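Uncharacterized protein (Cricetid herpesvirus 2, PDB 4ZKQ) probably binds chemokines as a herpesvirus decoy receptor, a role consistent with sequestering these signals from the host's own receptors. Local coordinates at residues 299-313 with 378-390. Sequence-based numbering, arbitrary orientation.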
loop_
_atom_site.group_PDB
_atom_site.type_symbol
_atom_site.label_atom_id
_atom_site.label_comp_id
_atom_site.label_asym_id
_atom_site.label_seq_id
_atom_site.Cartn_x
_atom_site.Cartn_y
_atom_site.Cartn_z
ATOM N N LEU A 299 12.806 -17.930 0.179
ATOM C CA LEU A 299 11.475 -17.347 0.216
ATOM C C LEU A 299 10.416 -18.291 -0.340
ATOM O O LEU A 299 9.322 -18.393 0.210
ATOM C CB LEU A 299 11.453 -16.026 -0.561
ATOM C CG LEU A 299 10.091 -15.337 -0.635
ATOM C CD1 LEU A 299 9.672 -14.853 0.746
ATOM C CD2 LEU A 299 10.125 -14.192 -1.633
ATOM N N PHE A 300 10.734 -18.982 -1.429
ATOM C CA PHE A 300 9.732 -19.801 -2.097
ATOM C C PHE A 300 9.402 -21.065 -1.307
ATOM O O PHE A 300 8.444 -21.763 -1.634
ATOM C CB PHE A 300 10.196 -20.149 -3.512
ATOM C CG PHE A 300 10.222 -18.968 -4.431
ATOM C CD1 PHE A 300 9.095 -18.603 -5.141
ATOM C CD2 PHE A 300 11.365 -18.203 -4.563
ATOM C CE1 PHE A 300 9.112 -17.505 -5.975
ATOM C CE2 PHE A 300 11.388 -17.105 -5.400
ATOM C CZ PHE A 300 10.258 -16.757 -6.106
ATOM N N GLN A 301 10.175 -21.337 -0.257
ATOM C CA GLN A 301 9.912 -22.471 0.630
ATOM C C GLN A 301 8.988 -22.081 1.785
ATOM O O GLN A 301 8.510 -22.941 2.524
ATOM C CB GLN A 301 11.226 -23.031 1.182
ATOM C CG GLN A 301 12.267 -23.326 0.112
ATOM C CD GLN A 301 11.719 -24.171 -1.022
ATOM O OE1 GLN A 301 11.974 -23.895 -2.194
ATOM N NE2 GLN A 301 10.963 -25.209 -0.678
ATOM N N THR A 302 8.735 -20.782 1.921
ATOM C CA THR A 302 7.850 -20.241 2.951
ATOM C C THR A 302 6.431 -20.023 2.457
ATOM O O THR A 302 5.522 -19.726 3.235
ATOM C CB THR A 302 8.359 -18.880 3.455
ATOM O OG1 THR A 302 7.904 -17.833 2.572
ATOM C CG2 THR A 302 9.873 -18.877 3.531
ATOM N N ALA A 303 6.253 -20.156 1.152
ATOM C CA ALA A 303 5.061 -19.653 0.493
ATOM C C ALA A 303 3.774 -20.403 0.864
ATOM O O ALA A 303 2.673 -19.894 0.631
ATOM C CB ALA A 303 5.277 -19.689 -0.995
ATOM N N ASP A 304 3.911 -21.592 1.445
ATOM C CA ASP A 304 2.755 -22.398 1.857
ATOM C C ASP A 304 1.830 -22.712 0.677
ATOM O O ASP A 304 0.606 -22.629 0.791
ATOM C CB ASP A 304 1.966 -21.684 2.972
ATOM C CG ASP A 304 0.958 -22.602 3.666
ATOM O OD1 ASP A 304 1.216 -23.823 3.748
ATOM O OD2 ASP A 304 -0.090 -22.099 4.126
ATOM N N GLY A 305 2.421 -23.069 -0.460
ATOM C CA GLY A 305 1.656 -23.395 -1.651
ATOM C C GLY A 305 1.007 -22.191 -2.306
ATOM O O GLY A 305 0.351 -22.320 -3.340
ATOM N N GLU A 306 1.189 -21.018 -1.705
ATOM C CA GLU A 306 0.607 -19.786 -2.222
ATOM C C GLU A 306 1.643 -19.022 -3.031
ATOM O O GLU A 306 2.831 -19.344 -2.989
ATOM C CB GLU A 306 0.079 -18.918 -1.081
ATOM C CG GLU A 306 -0.826 -19.655 -0.123
ATOM C CD GLU A 306 -1.970 -20.359 -0.828
ATOM O OE1 GLU A 306 -2.557 -19.758 -1.753
ATOM O OE2 GLU A 306 -2.276 -21.517 -0.466
ATOM N N PRO A 307 1.200 -18.004 -3.774
ATOM C CA PRO A 307 2.161 -17.297 -4.616
ATOM C C PRO A 307 3.094 -16.365 -3.860
ATOM O O PRO A 307 2.889 -16.029 -2.687
ATOM C CB PRO A 307 1.268 -16.488 -5.567
ATOM C CG PRO A 307 -0.080 -17.085 -5.450
ATOM C CD PRO A 307 -0.180 -17.584 -4.063
ATOM N N VAL A 308 4.129 -15.958 -4.580
ATOM C CA VAL A 308 5.021 -14.889 -4.174
ATOM C C VAL A 308 4.763 -13.708 -5.097
ATOM O O VAL A 308 4.614 -13.885 -6.312
ATOM C CB VAL A 308 6.503 -15.334 -4.240
ATOM C CG1 VAL A 308 7.462 -14.132 -4.346
ATOM C CG2 VAL A 308 6.847 -16.201 -3.039
ATOM N N LEU A 309 4.672 -12.515 -4.514
ATOM C CA LEU A 309 4.510 -11.288 -5.273
ATOM C C LEU A 309 5.851 -10.588 -5.340
ATOM O O LEU A 309 6.506 -10.404 -4.314
ATOM C CB LEU A 309 3.467 -10.370 -4.638
ATOM C CG LEU A 309 3.203 -9.052 -5.362
ATOM C CD1 LEU A 309 2.509 -9.281 -6.698
ATOM C CD2 LEU A 309 2.378 -8.119 -4.494
ATOM N N ALA A 310 6.266 -10.223 -6.547
ATOM C CA ALA A 310 7.513 -9.498 -6.736
ATOM C C ALA A 310 7.202 -8.112 -7.276
ATOM O O ALA A 310 6.522 -7.979 -8.292
ATOM C CB ALA A 310 8.449 -10.260 -7.681
ATOM N N SER A 311 7.668 -7.083 -6.568
ATOM C CA SER A 311 7.509 -5.703 -7.003
ATOM C C SER A 311 8.890 -5.121 -7.219
ATOM O O SER A 311 9.753 -5.262 -6.360
ATOM C CB SER A 311 6.752 -4.868 -5.965
ATOM O OG SER A 311 5.565 -5.504 -5.538
ATOM N N VAL A 312 9.098 -4.461 -8.350
ATOM C CA VAL A 312 10.382 -3.825 -8.615
ATOM C C VAL A 312 10.147 -2.445 -9.186
ATOM O O VAL A 312 9.264 -2.247 -10.020
ATOM C CB VAL A 312 11.254 -4.666 -9.577
ATOM C CG1 VAL A 312 10.553 -4.879 -10.910
ATOM C CG2 VAL A 312 12.631 -4.022 -9.776
ATOM N N TRP A 313 10.925 -1.478 -8.718
ATOM C CA TRP A 313 10.874 -0.161 -9.314
ATOM C C TRP A 313 12.241 0.486 -9.296
ATOM O O TRP A 313 13.122 0.068 -8.551
ATOM C CB TRP A 313 9.846 0.719 -8.600
ATOM C CG TRP A 313 10.154 1.035 -7.181
ATOM C CD1 TRP A 313 9.771 0.322 -6.080
ATOM C CD2 TRP A 313 10.890 2.157 -6.695
ATOM N NE1 TRP A 313 10.224 0.934 -4.938
ATOM C CE2 TRP A 313 10.917 2.067 -5.289
ATOM C CE3 TRP A 313 11.530 3.239 -7.312
ATOM C CZ2 TRP A 313 11.560 3.004 -4.492
ATOM C CZ3 TRP A 313 12.168 4.171 -6.521
ATOM C CH2 TRP A 313 12.179 4.050 -5.127
ATOM N N PHE A 378 18.840 3.990 -8.981
ATOM C CA PHE A 378 18.381 3.221 -7.826
ATOM C C PHE A 378 17.290 2.250 -8.242
ATOM O O PHE A 378 16.383 2.619 -8.982
ATOM C CB PHE A 378 17.859 4.147 -6.732
ATOM C CG PHE A 378 17.201 3.430 -5.578
ATOM C CD1 PHE A 378 17.955 2.949 -4.520
ATOM C CD2 PHE A 378 15.823 3.264 -5.539
ATOM C CE1 PHE A 378 17.350 2.303 -3.451
ATOM C CE2 PHE A 378 15.216 2.620 -4.476
ATOM C CZ PHE A 378 15.976 2.140 -3.431
ATOM N N VAL A 379 17.405 1.013 -7.772
ATOM C CA VAL A 379 16.389 -0.008 -7.990
ATOM C C VAL A 379 16.059 -0.675 -6.658
ATOM O O VAL A 379 16.952 -0.946 -5.844
ATOM C CB VAL A 379 16.856 -1.075 -9.016
ATOM C CG1 VAL A 379 15.852 -2.229 -9.108
ATOM C CG2 VAL A 379 17.072 -0.446 -10.386
ATOM N N PHE A 380 14.767 -0.914 -6.438
ATOM C CA PHE A 380 14.280 -1.652 -5.283
ATOM C C PHE A 380 13.467 -2.857 -5.736
ATOM O O PHE A 380 12.539 -2.718 -6.530
ATOM C CB PHE A 380 13.418 -0.764 -4.389
ATOM C CG PHE A 380 12.946 -1.446 -3.137
ATOM C CD1 PHE A 380 13.854 -1.898 -2.202
ATOM C CD2 PHE A 380 11.596 -1.637 -2.898
ATOM C CE1 PHE A 380 13.434 -2.527 -1.049
ATOM C CE2 PHE A 380 11.169 -2.262 -1.747
ATOM C CZ PHE A 380 12.089 -2.708 -0.818
ATOM N N LEU A 381 13.833 -4.029 -5.234
ATOM C CA LEU A 381 13.094 -5.258 -5.489
ATOM C C LEU A 381 12.555 -5.790 -4.181
ATOM O O LEU A 381 13.315 -6.000 -3.239
ATOM C CB LEU A 381 13.993 -6.308 -6.147
ATOM C CG LEU A 381 13.413 -7.720 -6.268
ATOM C CD1 LEU A 381 12.228 -7.726 -7.233
ATOM C CD2 LEU A 381 14.486 -8.700 -6.711
ATOM N N LYS A 382 11.248 -6.009 -4.125
ATOM C CA LYS A 382 10.652 -6.677 -2.980
ATOM C C LYS A 382 9.970 -7.951 -3.449
ATOM O O LYS A 382 9.297 -7.969 -4.476
ATOM C CB LYS A 382 9.654 -5.774 -2.258
ATOM C CG LYS A 382 9.026 -6.445 -1.038
ATOM C CD LYS A 382 8.264 -5.473 -0.154
ATOM C CE LYS A 382 7.044 -4.917 -0.852
ATOM N NZ LYS A 382 6.181 -4.149 0.091
ATOM N N MET A 383 10.180 -9.014 -2.688
ATOM C CA MET A 383 9.556 -10.301 -2.944
ATOM C C MET A 383 8.950 -10.765 -1.629
ATOM O O MET A 383 9.611 -10.734 -0.593
ATOM C CB MET A 383 10.577 -11.305 -3.480
ATOM C CG MET A 383 11.213 -10.884 -4.804
ATOM S SD MET A 383 12.346 -12.106 -5.495
ATOM C CE MET A 383 11.221 -13.444 -5.893
ATOM N N GLU A 384 7.682 -11.162 -1.662
ATOM C CA GLU A 384 6.962 -11.471 -0.434
ATOM C C GLU A 384 5.960 -12.601 -0.609
ATOM O O GLU A 384 5.312 -12.731 -1.650
ATOM C CB GLU A 384 6.227 -10.228 0.079
ATOM C CG GLU A 384 5.266 -9.626 -0.931
ATOM C CD GLU A 384 4.724 -8.273 -0.510
ATOM O OE1 GLU A 384 4.405 -8.105 0.682
ATOM O OE2 GLU A 384 4.607 -7.380 -1.376
ATOM N N SER A 385 5.853 -13.408 0.437
ATOM C CA SER A 385 4.773 -14.358 0.599
ATOM C C SER A 385 3.813 -13.783 1.621
ATOM O O SER A 385 3.871 -12.597 1.928
ATOM C CB SER A 385 5.307 -15.709 1.064
ATOM O OG SER A 385 5.947 -15.569 2.316
ATOM N N GLY A 386 2.946 -14.626 2.160
ATOM C CA GLY A 386 2.049 -14.209 3.220
ATOM C C GLY A 386 2.748 -13.986 4.547
ATOM O O GLY A 386 2.260 -13.227 5.385
ATOM N N THR A 387 3.898 -14.635 4.736
ATOM C CA THR A 387 4.566 -14.664 6.036
ATOM C C THR A 387 6.006 -14.133 6.026
ATOM O O THR A 387 6.589 -13.919 7.091
ATOM C CB THR A 387 4.598 -16.096 6.586
ATOM O OG1 THR A 387 5.250 -16.950 5.641
ATOM C CG2 THR A 387 3.187 -16.602 6.835
ATOM N N TYR A 388 6.559 -13.918 4.833
ATOM C CA TYR A 388 7.928 -13.403 4.661
ATOM C C TYR A 388 7.992 -12.330 3.587
ATOM O O TYR A 388 7.300 -12.420 2.571
ATOM C CB TYR A 388 8.901 -14.512 4.263
ATOM C CG TYR A 388 9.288 -15.482 5.345
ATOM C CD1 TYR A 388 8.425 -16.491 5.739
ATOM C CD2 TYR A 388 10.541 -15.419 5.941
ATOM C CE1 TYR A 388 8.784 -17.398 6.713
ATOM C CE2 TYR A 388 10.913 -16.320 6.914
ATOM C CZ TYR A 388 10.031 -17.308 7.298
ATOM O OH TYR A 388 10.397 -18.207 8.269
ATOM N N SER A 389 8.848 -11.332 3.804
ATOM C CA SER A 389 9.163 -10.358 2.772
ATOM C C SER A 389 10.650 -10.060 2.764
ATOM O O SER A 389 11.292 -9.995 3.815
ATOM C CB SER A 389 8.376 -9.061 2.965
ATOM O OG SER A 389 8.715 -8.434 4.185
ATOM N N GLU A 390 11.184 -9.912 1.557
ATOM C CA GLU A 390 12.587 -9.572 1.330
ATOM C C GLU A 390 12.652 -8.349 0.447
ATOM O O GLU A 390 12.161 -8.382 -0.679
ATOM C CB GLU A 390 13.345 -10.715 0.648
ATOM C CG GLU A 390 13.699 -11.877 1.535
ATOM C CD GLU A 390 14.361 -13.001 0.759
ATOM O OE1 GLU A 390 14.754 -12.771 -0.404
ATOM O OE2 GLU A 390 14.484 -14.113 1.308
HETATM O O HOH W 1 3.093 -17.454 3.119
HETATM O O HOH W 2 2.267 -16.753 -0.027
HETATM O O HOH W 3 6.139 -7.376 -3.573
#
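L309, S311 and W313 pair with E384, K382 and F380 in an antiparallel beta ladder, strand 308-313 running at 172° to strand 378-384. Strand 378-384 is central here: it forms a hairpin with 388-395 on its other side, all within one mixed sheet. In each pair both residues donate an N-H to, and accept at the O of, the other, six bonds in all. The K382 N to S311 O bond is 2.8 Å long and nearly straight, 173° at the hydrogen. Between them, A310–M383 and V312–L381 are non-hydrogen-bonded pairs; on their face A310, V312 and L381 pack against F350 and L352 of strand 350-355.

Ring contacts come next. W313 CG sits between its own backbone N and carbonyl carbon (chi1 65°), which lays the indole across the neighbouring strand: F380 CB makes a CH-pi contact over its five-membered ring, and W313 CH2 meets the edge of the F378 ring, 3.4 Å from CE2. T302 CG2 makes another over Y388, 3.7 Å from the centroid.

In apolar packing, L299 CD2 presses tightly on M383 CB at 3.5 Å, its CD1 reaches Y388 CB, and M383 CE touches F300 CZ.

Among polar groups, W313 NE1 hydrogen-bonds to T80 O. A water bridges the strands between S311 OG and E384 OE2; E384 OE1 is salt-bridged to K54. At the turn, S385 OG accepts from Y388 N in an ST motif and donates to T302 OG1 (3.0 Å), which donates to L299 O.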